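Local structure of apical membrane antigen AMA1 (Toxoplasma gondii ME49, 4YIV) at residues 58-70 and 198-212. The protein takes part in host-cell invasion as a microneme protein of the moving junction, the ring formed between the parasite's apical tip and the host plasma membrane. Sequence-based numbering, arbitrary orientation.
Sequences LCPIWGKHIELQQ and FKPRKSVTENHHLIY. With CO (cobalt (II) ion), chain H.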
loop_
_atom_site.group_PDB
_atom_site.type_symbol
_atom_site.label_atom_id
_atom_site.label_comp_id
_atom_site.label_asym_id
_atom_site.label_seq_id
_atom_site.Cartn_x
_atom_site.Cartn_y
_atom_site.Cartn_z
ATOM N N LEU A 58 5.993 1.912 6.617
ATOM C CA LEU A 58 5.116 2.194 7.749
ATOM C C LEU A 58 3.637 2.274 7.388
ATOM O O LEU A 58 2.798 2.388 8.287
ATOM C CB LEU A 58 5.535 3.507 8.423
ATOM C CG LEU A 58 7.000 3.539 8.907
ATOM C CD1 LEU A 58 7.257 4.837 9.650
ATOM C CD2 LEU A 58 7.333 2.382 9.814
ATOM N N CYS A 59 3.289 2.273 6.110
ATOM C CA CYS A 59 1.875 2.318 5.725
ATOM C C CYS A 59 1.377 0.970 5.237
ATOM O O CYS A 59 2.119 0.255 4.556
ATOM C CB CYS A 59 1.615 3.326 4.619
ATOM S SG CYS A 59 1.882 5.072 5.106
ATOM N N PRO A 60 0.110 0.643 5.551
ATOM C CA PRO A 60 -0.524 -0.563 4.994
ATOM C C PRO A 60 -0.789 -0.390 3.508
ATOM O O PRO A 60 -1.106 0.715 3.046
ATOM C CB PRO A 60 -1.838 -0.680 5.769
ATOM C CG PRO A 60 -2.159 0.703 6.189
ATOM C CD PRO A 60 -0.821 1.416 6.400
ATOM N N ILE A 61 -0.648 -1.472 2.754
ATOM C CA ILE A 61 -0.830 -1.388 1.309
ATOM C C ILE A 61 -2.105 -2.164 0.930
ATOM O O ILE A 61 -2.153 -3.400 0.973
ATOM C CB ILE A 61 0.395 -1.933 0.533
ATOM C CG1 ILE A 61 1.688 -1.319 1.097
ATOM C CG2 ILE A 61 0.217 -1.653 -0.968
ATOM C CD1 ILE A 61 1.746 0.214 1.085
ATOM N N TRP A 62 -3.142 -1.391 0.615
ATOM C CA TRP A 62 -4.491 -1.913 0.487
ATOM C C TRP A 62 -4.699 -2.664 -0.815
ATOM O O TRP A 62 -4.515 -2.102 -1.875
ATOM C CB TRP A 62 -5.479 -0.758 0.565
ATOM C CG TRP A 62 -5.494 -0.040 1.900
ATOM C CD1 TRP A 62 -4.527 0.775 2.444
ATOM C CD2 TRP A 62 -6.561 -0.087 2.840
ATOM N NE1 TRP A 62 -4.946 1.230 3.704
ATOM C CE2 TRP A 62 -6.189 0.703 3.957
ATOM C CE3 TRP A 62 -7.799 -0.746 2.853
ATOM C CZ2 TRP A 62 -7.020 0.857 5.066
ATOM C CZ3 TRP A 62 -8.635 -0.582 3.967
ATOM C CH2 TRP A 62 -8.237 0.210 5.048
ATOM N N GLY A 63 -5.083 -3.924 -0.717
ATOM C CA GLY A 63 -5.436 -4.699 -1.898
ATOM C C GLY A 63 -4.218 -5.420 -2.473
ATOM O O GLY A 63 -4.340 -6.226 -3.393
ATOM N N LYS A 64 -3.035 -5.164 -1.906
ATOM C CA LYS A 64 -1.824 -5.849 -2.396
ATOM C C LYS A 64 -1.831 -7.300 -1.993
ATOM O O LYS A 64 -2.047 -7.641 -0.846
ATOM C CB LYS A 64 -0.524 -5.184 -1.892
ATOM C CG LYS A 64 0.738 -6.041 -2.099
ATOM C CD LYS A 64 1.984 -5.303 -1.622
ATOM C CE LYS A 64 3.251 -6.197 -1.671
ATOM N NZ LYS A 64 4.490 -5.392 -1.462
ATOM N N HIS A 65 -1.553 -8.164 -2.967
ATOM C CA HIS A 65 -1.385 -9.579 -2.720
ATOM C C HIS A 65 -0.277 -10.076 -3.647
ATOM O O HIS A 65 0.095 -9.394 -4.601
ATOM C CB HIS A 65 -2.693 -10.369 -2.955
ATOM C CG HIS A 65 -3.346 -10.126 -4.277
ATOM N ND1 HIS A 65 -3.985 -8.945 -4.598
ATOM C CD2 HIS A 65 -3.527 -10.948 -5.344
ATOM C CE1 HIS A 65 -4.483 -9.030 -5.823
ATOM N NE2 HIS A 65 -4.210 -10.232 -6.302
ATOM N N ILE A 66 0.248 -11.250 -3.347
ATOM C CA ILE A 66 1.323 -11.837 -4.143
ATOM C C ILE A 66 0.714 -12.954 -5.003
ATOM O O ILE A 66 0.185 -13.912 -4.481
ATOM C CB ILE A 66 2.436 -12.395 -3.262
ATOM C CG1 ILE A 66 2.911 -11.331 -2.226
ATOM C CG2 ILE A 66 3.620 -12.827 -4.144
ATOM C CD1 ILE A 66 3.425 -10.026 -2.909
ATOM N N GLU A 67 0.794 -12.800 -6.315
ATOM C CA GLU A 67 0.257 -13.772 -7.239
ATOM C C GLU A 67 1.313 -14.822 -7.556
ATOM O O GLU A 67 2.419 -14.455 -7.960
ATOM C CB GLU A 67 -0.174 -13.043 -8.518
ATOM C CG GLU A 67 -0.662 -13.927 -9.674
ATOM C CD GLU A 67 -0.942 -13.082 -10.928
ATOM O OE1 GLU A 67 -2.115 -12.767 -11.215
ATOM O OE2 GLU A 67 0.023 -12.709 -11.609
ATOM N N LEU A 68 0.969 -16.109 -7.437
ATOM C CA LEU A 68 1.958 -17.175 -7.622
ATOM C C LEU A 68 1.849 -17.796 -9.011
ATOM O O LEU A 68 0.832 -17.654 -9.677
ATOM C CB LEU A 68 1.785 -18.264 -6.564
ATOM C CG LEU A 68 1.635 -17.823 -5.111
ATOM C CD1 LEU A 68 1.759 -19.039 -4.219
ATOM C CD2 LEU A 68 2.658 -16.782 -4.734
ATOM N N GLN A 69 2.894 -18.494 -9.439
ATOM C CA GLN A 69 2.877 -19.159 -10.759
ATOM C C GLN A 69 3.223 -20.655 -10.627
ATOM O O GLN A 69 4.127 -21.170 -11.297
ATOM C CB GLN A 69 3.847 -18.454 -11.716
ATOM C CG GLN A 69 3.456 -16.994 -12.124
ATOM C CD GLN A 69 2.179 -16.905 -12.950
ATOM O OE1 GLN A 69 1.814 -17.832 -13.686
ATOM N NE2 GLN A 69 1.491 -15.778 -12.830
ATOM N N GLN A 70 2.557 -21.324 -9.691
ATOM C CA GLN A 70 2.706 -22.756 -9.506
ATOM C C GLN A 70 1.959 -23.464 -10.638
ATOM O O GLN A 70 1.092 -22.863 -11.262
ATOM C CB GLN A 70 2.129 -23.202 -8.157
ATOM C CG GLN A 70 2.960 -22.711 -6.922
ATOM C CD GLN A 70 2.204 -22.869 -5.627
ATOM O OE1 GLN A 70 0.979 -22.799 -5.610
ATOM N NE2 GLN A 70 2.926 -23.109 -4.538
ATOM N N PHE A 198 6.682 -15.371 -8.812
ATOM C CA PHE A 198 5.575 -14.673 -8.161
ATOM C C PHE A 198 5.837 -13.191 -8.260
ATOM O O PHE A 198 6.963 -12.775 -8.456
ATOM C CB PHE A 198 5.415 -15.111 -6.700
ATOM C CG PHE A 198 6.695 -15.076 -5.898
ATOM C CD1 PHE A 198 7.072 -13.938 -5.206
ATOM C CD2 PHE A 198 7.500 -16.218 -5.794
ATOM C CE1 PHE A 198 8.256 -13.909 -4.471
ATOM C CE2 PHE A 198 8.672 -16.206 -5.037
ATOM C CZ PHE A 198 9.054 -15.046 -4.376
ATOM N N LYS A 199 4.786 -12.394 -8.135
ATOM C CA LYS A 199 4.926 -10.947 -8.193
ATOM C C LYS A 199 3.735 -10.301 -7.470
ATOM O O LYS A 199 2.659 -10.929 -7.340
ATOM C CB LYS A 199 4.977 -10.450 -9.638
ATOM C CG LYS A 199 3.675 -10.633 -10.389
ATOM C CD LYS A 199 3.776 -10.144 -11.838
ATOM C CE LYS A 199 2.500 -10.512 -12.613
ATOM N NZ LYS A 199 2.683 -10.334 -14.092
ATOM N N PRO A 200 3.917 -9.052 -7.028
ATOM C CA PRO A 200 2.823 -8.324 -6.374
ATOM C C PRO A 200 1.764 -7.932 -7.369
ATOM O O PRO A 200 2.092 -7.653 -8.522
ATOM C CB PRO A 200 3.512 -7.079 -5.798
ATOM C CG PRO A 200 5.026 -7.389 -5.854
ATOM C CD PRO A 200 5.158 -8.254 -7.064
ATOM N N ARG A 201 0.533 -7.864 -6.898
ATOM C CA ARG A 201 -0.555 -7.467 -7.739
ATOM C C ARG A 201 -1.689 -6.813 -6.967
ATOM O O ARG A 201 -1.910 -7.087 -5.798
ATOM C CB ARG A 201 -1.111 -8.720 -8.421
ATOM C CG ARG A 201 -1.777 -8.496 -9.765
ATOM C CD ARG A 201 -0.776 -8.645 -10.898
ATOM N NE ARG A 201 -1.436 -8.895 -12.173
ATOM C CZ ARG A 201 -1.665 -7.968 -13.096
ATOM N NH1 ARG A 201 -2.277 -8.300 -14.221
ATOM N NH2 ARG A 201 -1.283 -6.716 -12.904
ATOM N N LYS A 202 -2.400 -5.950 -7.670
ATOM C CA LYS A 202 -3.643 -5.356 -7.245
ATOM C C LYS A 202 -4.603 -5.690 -8.404
ATOM O O LYS A 202 -4.203 -5.650 -9.533
ATOM C CB LYS A 202 -3.584 -3.865 -6.976
ATOM C CG LYS A 202 -2.933 -3.495 -5.666
ATOM C CD LYS A 202 -3.151 -2.028 -5.337
ATOM C CE LYS A 202 -2.420 -1.594 -4.076
ATOM N NZ LYS A 202 -2.819 -0.297 -3.537
ATOM N N SER A 203 -5.835 -6.046 -8.094
ATOM C CA SER A 203 -6.824 -6.386 -9.085
ATOM C C SER A 203 -7.982 -5.418 -9.105
ATOM O O SER A 203 -8.355 -4.926 -8.105
ATOM C CB SER A 203 -7.358 -7.788 -8.814
ATOM O OG SER A 203 -8.580 -8.038 -9.423
ATOM N N VAL A 204 -8.557 -5.173 -10.264
ATOM C CA VAL A 204 -9.717 -4.281 -10.328
ATOM C C VAL A 204 -10.915 -4.849 -9.554
ATOM O O VAL A 204 -11.753 -4.099 -9.079
ATOM C CB VAL A 204 -10.147 -3.976 -11.792
ATOM C CG1 VAL A 204 -9.050 -3.227 -12.468
ATOM C CG2 VAL A 204 -10.478 -5.237 -12.565
ATOM N N THR A 205 -10.967 -6.156 -9.372
ATOM C CA THR A 205 -12.100 -6.756 -8.678
ATOM C C THR A 205 -11.717 -7.610 -7.487
ATOM O O THR A 205 -12.489 -7.730 -6.549
ATOM C CB THR A 205 -12.906 -7.642 -9.631
ATOM O OG1 THR A 205 -12.038 -8.593 -10.247
ATOM C CG2 THR A 205 -13.532 -6.797 -10.716
ATOM N N GLU A 206 -10.559 -8.257 -7.547
ATOM C CA GLU A 206 -10.224 -9.285 -6.550
ATOM C C GLU A 206 -9.353 -8.794 -5.356
ATOM O O GLU A 206 -8.482 -7.955 -5.541
ATOM C CB GLU A 206 -9.493 -10.434 -7.239
ATOM C CG GLU A 206 -10.279 -11.064 -8.379
ATOM C CD GLU A 206 -11.673 -11.518 -7.927
ATOM O OE1 GLU A 206 -12.680 -10.975 -8.436
ATOM O OE2 GLU A 206 -11.760 -12.409 -7.054
ATOM N N ASN A 207 -9.585 -9.351 -4.163
ATOM C CA ASN A 207 -8.682 -9.211 -2.999
ATOM C C ASN A 207 -8.529 -7.811 -2.458
ATOM O O ASN A 207 -7.486 -7.475 -1.910
ATOM C CB ASN A 207 -7.298 -9.791 -3.345
ATOM C CG ASN A 207 -7.372 -11.296 -3.521
ATOM O OD1 ASN A 207 -8.088 -11.971 -2.777
ATOM N ND2 ASN A 207 -6.698 -11.817 -4.529
ATOM N N HIS A 208 -9.600 -7.022 -2.552
ATOM C CA HIS A 208 -9.629 -5.689 -1.970
ATOM C C HIS A 208 -9.696 -5.770 -0.455
ATOM O O HIS A 208 -9.411 -4.820 0.244
ATOM C CB HIS A 208 -10.816 -4.898 -2.501
ATOM C CG HIS A 208 -10.758 -4.647 -3.972
ATOM N ND1 HIS A 208 -11.785 -4.039 -4.655
ATOM C CD2 HIS A 208 -9.807 -4.930 -4.896
ATOM C CE1 HIS A 208 -11.476 -3.954 -5.933
ATOM N NE2 HIS A 208 -10.279 -4.493 -6.107
ATOM N N HIS A 209 -10.054 -6.933 0.047
ATOM C CA HIS A 209 -10.169 -7.134 1.468
ATOM C C HIS A 209 -8.834 -7.533 2.103
ATOM O O HIS A 209 -8.757 -7.684 3.320
ATOM C CB HIS A 209 -11.240 -8.197 1.726
ATOM C CG HIS A 209 -10.891 -9.539 1.184
ATOM N ND1 HIS A 209 -10.914 -9.833 -0.163
ATOM C CD2 HIS A 209 -10.456 -10.656 1.807
ATOM C CE1 HIS A 209 -10.506 -11.079 -0.342
ATOM N NE2 HIS A 209 -10.228 -11.599 0.839
ATOM N N LEU A 210 -7.798 -7.707 1.279
ATOM C CA LEU A 210 -6.460 -8.061 1.770
ATOM C C LEU A 210 -5.607 -6.808 1.877
ATOM O O LEU A 210 -5.573 -5.996 0.955
ATOM C CB LEU A 210 -5.779 -9.050 0.853
ATOM C CG LEU A 210 -6.494 -10.404 0.740
ATOM C CD1 LEU A 210 -5.648 -11.312 -0.106
ATOM C CD2 LEU A 210 -6.777 -11.026 2.103
ATOM N N ILE A 211 -4.917 -6.668 2.999
ATOM C CA ILE A 211 -4.098 -5.500 3.241
ATOM C C ILE A 211 -2.704 -5.991 3.619
ATOM O O ILE A 211 -2.534 -6.649 4.635
ATOM C CB ILE A 211 -4.687 -4.646 4.319
ATOM C CG1 ILE A 211 -6.076 -4.176 3.867
ATOM C CG2 ILE A 211 -3.829 -3.432 4.574
ATOM C CD1 ILE A 211 -6.993 -3.978 4.987
ATOM N N TYR A 212 -1.717 -5.618 2.808
ATOM C CA TYR A 212 -0.327 -6.071 3.010
ATOM C C TYR A 212 0.442 -5.027 3.771
ATOM O O TYR A 212 0.284 -3.850 3.505
ATOM C CB TYR A 212 0.337 -6.325 1.664
ATOM C CG TYR A 212 1.689 -7.002 1.729
ATOM C CD1 TYR A 212 2.868 -6.272 1.983
ATOM C CD2 TYR A 212 1.804 -8.348 1.467
ATOM C CE1 TYR A 212 4.121 -6.907 2.041
ATOM C CE2 TYR A 212 3.043 -8.987 1.495
ATOM C CZ TYR A 212 4.194 -8.274 1.793
ATOM O OH TYR A 212 5.411 -8.939 1.798
HETATM CO CO CO H . -14.104 -3.622 -3.866
HETATM O O HOH W 1 -6.395 -6.158 -5.248
HETATM O O HOH W 2 -14.715 -3.385 -6.300
HETATM O O HOH W 3 -14.010 -1.407 -3.895
HETATM O O HOH W 4 -14.335 -5.595 -3.144
#
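The Lys-64 chain crosses obliquely over one face of the Tyr-212 ring. CB and CG each lie 3.8 Å from Tyr-212 CB; with CG anti to the backbone N (chi1 166°) and the rest extended, CD meets Tyr-212 CB and CG, and CE sits 3.6 Å above the ring plane near its centre, a CH-pi contact. NZ, nearest to CE1, lies 4.2 Å from the centroid of Tyr-212, a cation-pi pair, and hydrogen-bonds to Gln-176 OE1 and Tyr-38 O. Lysine suits this place because its methylenes cover an aromatic face while the ammonium still finds oxygen partners.

On either side of this residue, 58-70, within the AMA1 family region of the ectodomain, pairs antiparallel with a different strand. Ile-61 and Tyr-212 exchange two backbone bonds at the edge of a five-stranded sheet, and His-65 to Leu-68 form a two-stranded sheet with 198-201. The type II turn from Ile-61 to Lys-64 makes the switch; with phi 90° Gly-63 takes a backbone shape that suits a residue without a side chain, and its N bonds to Leu-210 O. Trp-62, with Ile-211 CD1 over one ring face, and Pro-60 pack against Leu-133 of helix 132-141.

The His-65 ring is fixed in rotation: ND1 donates in the ring plane to Gly-63 O, 3.0 Å away. A water accepts from Ser-203 N and donates to Gly-63 O and Glu-206 O, tying the 203-209 loop to the turn. That loop presents His-208, whose ND1 binds cobalt (II), also liganded by three waters; NE2 donating to Ser-203 O is consistent with ND1 giving the metal its lone pair. Across the contact, then, oxygens meet buried ammonium ends, Lys-202 NZ bonding weakly to Trp-62 O and also to Ala-334 O, while Asn-207 and Arg-201 O hold His-65 between them.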